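Local coordinates for bifunctional GH43-CE protein (Bacteroides eggerthii, PDB 6MLY) that probably hydrolyses xylan as a beta-xylosidase, joining a family 43 glycoside hydrolase module to a carbohydrate esterase module, at residues 369-383 / 484-496. Numbering follows the deposited sequence.
Sequences ILTQRTIGPVCTGSV and FMGYRFALFNYAT
F489 places its ring between T374 and G381, bridging two layers of the fold; a flat ring suits this place, offering a face to each. T374 CG2 lies over one face, 4.0 Å from the F489 ring centroid, and G381 CA over the opposite face; both are CH-pi contacts. Glycine suits that second position because a side chain there would point at the ring. C379 SG meets the ring edge, 3.4 Å from F489 CZ. With F489 CG anti to the carbonyl carbon (chi1 -65°), the ring leans toward 378-383.

Further along, V383 CG1 and L491 CD2, branched apolar groups filling between the sheets, pass at 3.8 Å. Reciprocal backbone bonds pair L370 with L491. Y487 O accepts from T374 N in the carbonyl plane and from T374 OG1 tilted 21° from it. T374 chi1 (53°) turns OG1 to this bond and CG2 to the ring, so threonine serves both.

R373 and R488 run side by side, like charges 3.8 Å apart between their NH2 atoms. Aliphatic R373 CG lies over one face of the R488 guanidinium, while R373 NE hydrogen-bonds D29 O, helping hold it there. An alanine replacing R488, whose chain crosses T371, would probably leave a gap beside the R373 stem.

In this concanavalin A-like beta-sandwich, antiparallel strands 370-373 and 488-491 sit between 333-335 and 395-401; 378-386 turns back into the facing sheet, between 502-511 and 441-449.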
# COMPACT_ATOMS: atom_id res chain seq x y z
N ILE A 369 -18.82 4.94 -3.73
CA ILE A 369 -17.45 4.44 -3.86
C ILE A 369 -17.54 3.03 -4.46
O ILE A 369 -18.12 2.13 -3.85
CB ILE A 369 -16.71 4.47 -2.51
CG1 ILE A 369 -16.66 5.89 -1.91
CG2 ILE A 369 -15.31 3.88 -2.64
CD1 ILE A 369 -15.94 5.98 -0.59
N LEU A 370 -16.98 2.87 -5.67
CA LEU A 370 -17.06 1.66 -6.49
C LEU A 370 -15.76 0.85 -6.32
O LEU A 370 -14.69 1.42 -6.35
CB LEU A 370 -17.25 2.09 -7.95
CG LEU A 370 -17.54 0.98 -8.95
CD1 LEU A 370 -18.92 0.37 -8.71
CD2 LEU A 370 -17.43 1.49 -10.38
N THR A 371 -15.87 -0.48 -6.16
CA THR A 371 -14.72 -1.28 -5.71
C THR A 371 -14.63 -2.66 -6.38
O THR A 371 -15.64 -3.26 -6.74
CB THR A 371 -14.77 -1.50 -4.19
OG1 THR A 371 -15.72 -2.54 -3.95
CG2 THR A 371 -15.13 -0.26 -3.42
N GLN A 372 -13.39 -3.13 -6.52
CA GLN A 372 -13.03 -4.52 -6.73
C GLN A 372 -12.02 -4.93 -5.65
O GLN A 372 -11.53 -4.08 -4.92
CB GLN A 372 -12.42 -4.74 -8.12
CG GLN A 372 -13.35 -4.35 -9.26
CD GLN A 372 -12.92 -4.92 -10.59
OE1 GLN A 372 -12.18 -5.90 -10.67
NE2 GLN A 372 -13.40 -4.32 -11.67
N ARG A 373 -11.72 -6.23 -5.55
CA ARG A 373 -10.77 -6.75 -4.56
C ARG A 373 -9.35 -6.38 -5.01
O ARG A 373 -9.11 -6.10 -6.19
CB ARG A 373 -10.95 -8.27 -4.40
CG ARG A 373 -12.28 -8.69 -3.79
CD ARG A 373 -12.47 -10.20 -3.78
NE ARG A 373 -13.72 -10.62 -3.15
CZ ARG A 373 -14.90 -10.71 -3.77
NH1 ARG A 373 -14.97 -10.61 -5.09
NH2 ARG A 373 -16.01 -10.88 -3.08
N THR A 374 -8.41 -6.35 -4.06
CA THR A 374 -6.99 -6.42 -4.38
C THR A 374 -6.60 -7.89 -4.47
O THR A 374 -7.25 -8.74 -3.86
CB THR A 374 -6.14 -5.68 -3.34
OG1 THR A 374 -6.45 -6.17 -2.04
CG2 THR A 374 -6.33 -4.18 -3.39
N ILE A 375 -5.55 -8.19 -5.22
CA ILE A 375 -5.14 -9.57 -5.45
C ILE A 375 -3.65 -9.71 -5.11
O ILE A 375 -2.90 -8.75 -5.22
CB ILE A 375 -5.46 -10.00 -6.89
CG1 ILE A 375 -4.62 -9.26 -7.93
CG2 ILE A 375 -6.95 -9.85 -7.17
CD1 ILE A 375 -4.87 -9.70 -9.35
N GLY A 376 -3.26 -10.92 -4.71
CA GLY A 376 -1.86 -11.25 -4.42
C GLY A 376 -1.25 -12.14 -5.50
O GLY A 376 -1.97 -12.70 -6.33
N PRO A 377 0.08 -12.28 -5.48
CA PRO A 377 0.95 -11.71 -4.46
C PRO A 377 1.23 -10.20 -4.64
O PRO A 377 1.54 -9.52 -3.66
CB PRO A 377 2.26 -12.51 -4.60
CG PRO A 377 2.29 -12.88 -6.06
CD PRO A 377 0.84 -13.14 -6.40
N VAL A 378 1.14 -9.72 -5.88
CA VAL A 378 1.24 -8.28 -6.22
C VAL A 378 0.07 -7.91 -7.13
O VAL A 378 -0.54 -8.79 -7.75
CB VAL A 378 2.57 -7.94 -6.91
CG1 VAL A 378 3.77 -8.26 -6.03
CG2 VAL A 378 2.70 -8.62 -8.27
N CYS A 379 -0.24 -6.61 -7.20
CA CYS A 379 -1.22 -6.12 -8.16
C CYS A 379 -1.03 -4.61 -8.40
O CYS A 379 -0.26 -3.92 -7.70
CB CYS A 379 -2.65 -6.41 -7.71
SG CYS A 379 -3.20 -5.45 -6.27
N THR A 380 -1.75 -4.13 -9.42
CA THR A 380 -1.73 -2.76 -9.82
C THR A 380 -3.08 -2.43 -10.47
O THR A 380 -3.45 -3.05 -11.45
CB THR A 380 -0.54 -2.50 -10.75
OG1 THR A 380 0.65 -2.73 -9.99
CG2 THR A 380 -0.52 -1.10 -11.34
N GLY A 381 -3.79 -1.45 -9.88
CA GLY A 381 -4.98 -0.86 -10.48
C GLY A 381 -4.65 0.44 -11.20
O GLY A 381 -3.62 1.03 -10.94
N SER A 382 -5.54 0.87 -12.11
CA SER A 382 -5.36 2.09 -12.91
C SER A 382 -6.71 2.69 -13.30
O SER A 382 -7.73 1.99 -13.33
CB SER A 382 -4.54 1.80 -14.14
OG SER A 382 -3.27 1.29 -13.78
N VAL A 383 -6.70 3.99 -13.64
CA VAL A 383 -7.87 4.70 -14.15
C VAL A 383 -7.43 5.77 -15.15
O VAL A 383 -6.26 6.15 -15.21
CB VAL A 383 -8.69 5.32 -13.00
CG1 VAL A 383 -9.62 4.31 -12.34
CG2 VAL A 383 -7.80 5.98 -11.97
N PHE A 484 -12.67 -4.88 8.69
CA PHE A 484 -12.73 -6.36 8.78
C PHE A 484 -12.76 -6.98 7.37
O PHE A 484 -13.29 -8.08 7.17
CB PHE A 484 -13.95 -6.81 9.59
CG PHE A 484 -13.83 -8.13 10.31
CD1 PHE A 484 -14.74 -8.46 11.31
CD2 PHE A 484 -12.83 -9.05 10.02
CE1 PHE A 484 -14.66 -9.67 11.98
CE2 PHE A 484 -12.75 -10.26 10.70
CZ PHE A 484 -13.67 -10.56 11.68
N MET A 485 -12.17 -6.26 6.41
CA MET A 485 -12.22 -6.61 5.01
C MET A 485 -10.84 -6.35 4.39
O MET A 485 -10.04 -5.61 4.96
CB MET A 485 -13.28 -5.77 4.30
CG MET A 485 -13.57 -6.21 2.87
SD MET A 485 -14.71 -5.08 2.05
CE MET A 485 -16.19 -5.36 3.01
N GLY A 486 -10.57 -6.98 3.25
CA GLY A 486 -9.38 -6.73 2.46
C GLY A 486 -9.39 -5.32 1.91
O GLY A 486 -10.44 -4.67 1.82
N TYR A 487 -8.20 -4.82 1.56
CA TYR A 487 -8.07 -3.55 0.88
C TYR A 487 -8.65 -3.71 -0.53
O TYR A 487 -8.33 -4.66 -1.23
CB TYR A 487 -6.61 -3.08 0.85
CG TYR A 487 -6.20 -2.31 2.08
CD1 TYR A 487 -6.23 -2.88 3.33
CD2 TYR A 487 -5.77 -0.99 1.99
CE1 TYR A 487 -5.87 -2.18 4.47
CE2 TYR A 487 -5.39 -0.27 3.11
CZ TYR A 487 -5.44 -0.87 4.36
OH TYR A 487 -5.08 -0.17 5.47
N ARG A 488 -9.52 -2.78 -0.90
CA ARG A 488 -10.13 -2.75 -2.22
C ARG A 488 -9.64 -1.52 -2.99
O ARG A 488 -9.39 -0.47 -2.41
CB ARG A 488 -11.66 -2.75 -2.06
CG ARG A 488 -12.25 -4.08 -1.59
CD ARG A 488 -13.77 -4.02 -1.53
NE ARG A 488 -14.39 -5.34 -1.42
CZ ARG A 488 -14.88 -6.04 -2.44
NH1 ARG A 488 -14.93 -5.52 -3.66
NH2 ARG A 488 -15.32 -7.27 -2.24
N PHE A 489 -9.50 -1.69 -4.31
CA PHE A 489 -9.45 -0.58 -5.24
C PHE A 489 -10.81 0.13 -5.19
O PHE A 489 -11.83 -0.52 -4.99
CB PHE A 489 -9.09 -1.06 -6.64
CG PHE A 489 -7.71 -1.64 -6.76
CD1 PHE A 489 -6.59 -0.85 -6.58
CD2 PHE A 489 -7.51 -2.98 -7.05
CE1 PHE A 489 -5.31 -1.38 -6.68
CE2 PHE A 489 -6.24 -3.51 -7.15
CZ PHE A 489 -5.14 -2.71 -6.96
N ALA A 490 -10.80 1.45 -5.35
CA ALA A 490 -11.98 2.27 -5.13
C ALA A 490 -11.97 3.49 -6.07
O ALA A 490 -11.06 4.32 -6.00
CB ALA A 490 -12.03 2.70 -3.68
N LEU A 491 -12.98 3.56 -6.95
CA LEU A 491 -13.28 4.78 -7.70
C LEU A 491 -14.18 5.65 -6.80
O LEU A 491 -15.17 5.16 -6.29
CB LEU A 491 -14.00 4.47 -9.02
CG LEU A 491 -13.41 3.40 -9.94
CD1 LEU A 491 -13.51 3.83 -11.39
CD2 LEU A 491 -11.97 3.07 -9.60
N PHE A 492 -13.82 6.93 -6.63
CA PHE A 492 -14.59 7.84 -5.77
C PHE A 492 -14.70 9.23 -6.41
O PHE A 492 -14.01 9.52 -7.38
CB PHE A 492 -13.97 7.90 -4.37
CG PHE A 492 -12.61 8.55 -4.29
CD1 PHE A 492 -11.45 7.80 -4.44
CD2 PHE A 492 -12.48 9.90 -4.03
CE1 PHE A 492 -10.20 8.39 -4.35
CE2 PHE A 492 -11.23 10.50 -3.95
CZ PHE A 492 -10.09 9.74 -4.11
N ASN A 493 -15.60 10.04 -5.85
CA ASN A 493 -15.87 11.41 -6.26
C ASN A 493 -16.92 12.00 -5.32
O ASN A 493 -18.11 11.71 -5.47
CB ASN A 493 -16.39 11.52 -7.70
CG ASN A 493 -16.74 12.95 -8.08
OD1 ASN A 493 -16.26 13.90 -7.46
ND2 ASN A 493 -17.56 13.11 -9.10
N TYR A 494 -16.50 12.86 -4.39
CA TYR A 494 -17.41 13.43 -3.40
C TYR A 494 -17.09 14.90 -3.15
O TYR A 494 -15.98 15.34 -3.39
CB TYR A 494 -17.33 12.66 -2.09
CG TYR A 494 -15.98 12.70 -1.41
CD1 TYR A 494 -15.78 13.48 -0.29
CD2 TYR A 494 -14.92 11.95 -1.88
CE1 TYR A 494 -14.56 13.52 0.36
CE2 TYR A 494 -13.69 11.97 -1.24
CZ TYR A 494 -13.51 12.75 -0.12
OH TYR A 494 -12.30 12.78 0.52
N ALA A 495 -18.08 15.61 -2.60
CA ALA A 495 -18.02 17.05 -2.37
C ALA A 495 -17.83 17.35 -0.88
O ALA A 495 -18.31 16.62 -0.02
CB ALA A 495 -19.29 17.69 -2.88
N THR A 496 -17.11 18.46 -0.61
CA THR A 496 -16.97 19.03 0.72
C THR A 496 -17.77 20.34 0.83
O THR A 496 -18.20 20.70 1.93
CB THR A 496 -15.49 19.27 1.08
OG1 THR A 496 -14.94 20.19 0.12
CG2 THR A 496 -14.68 18.00 1.09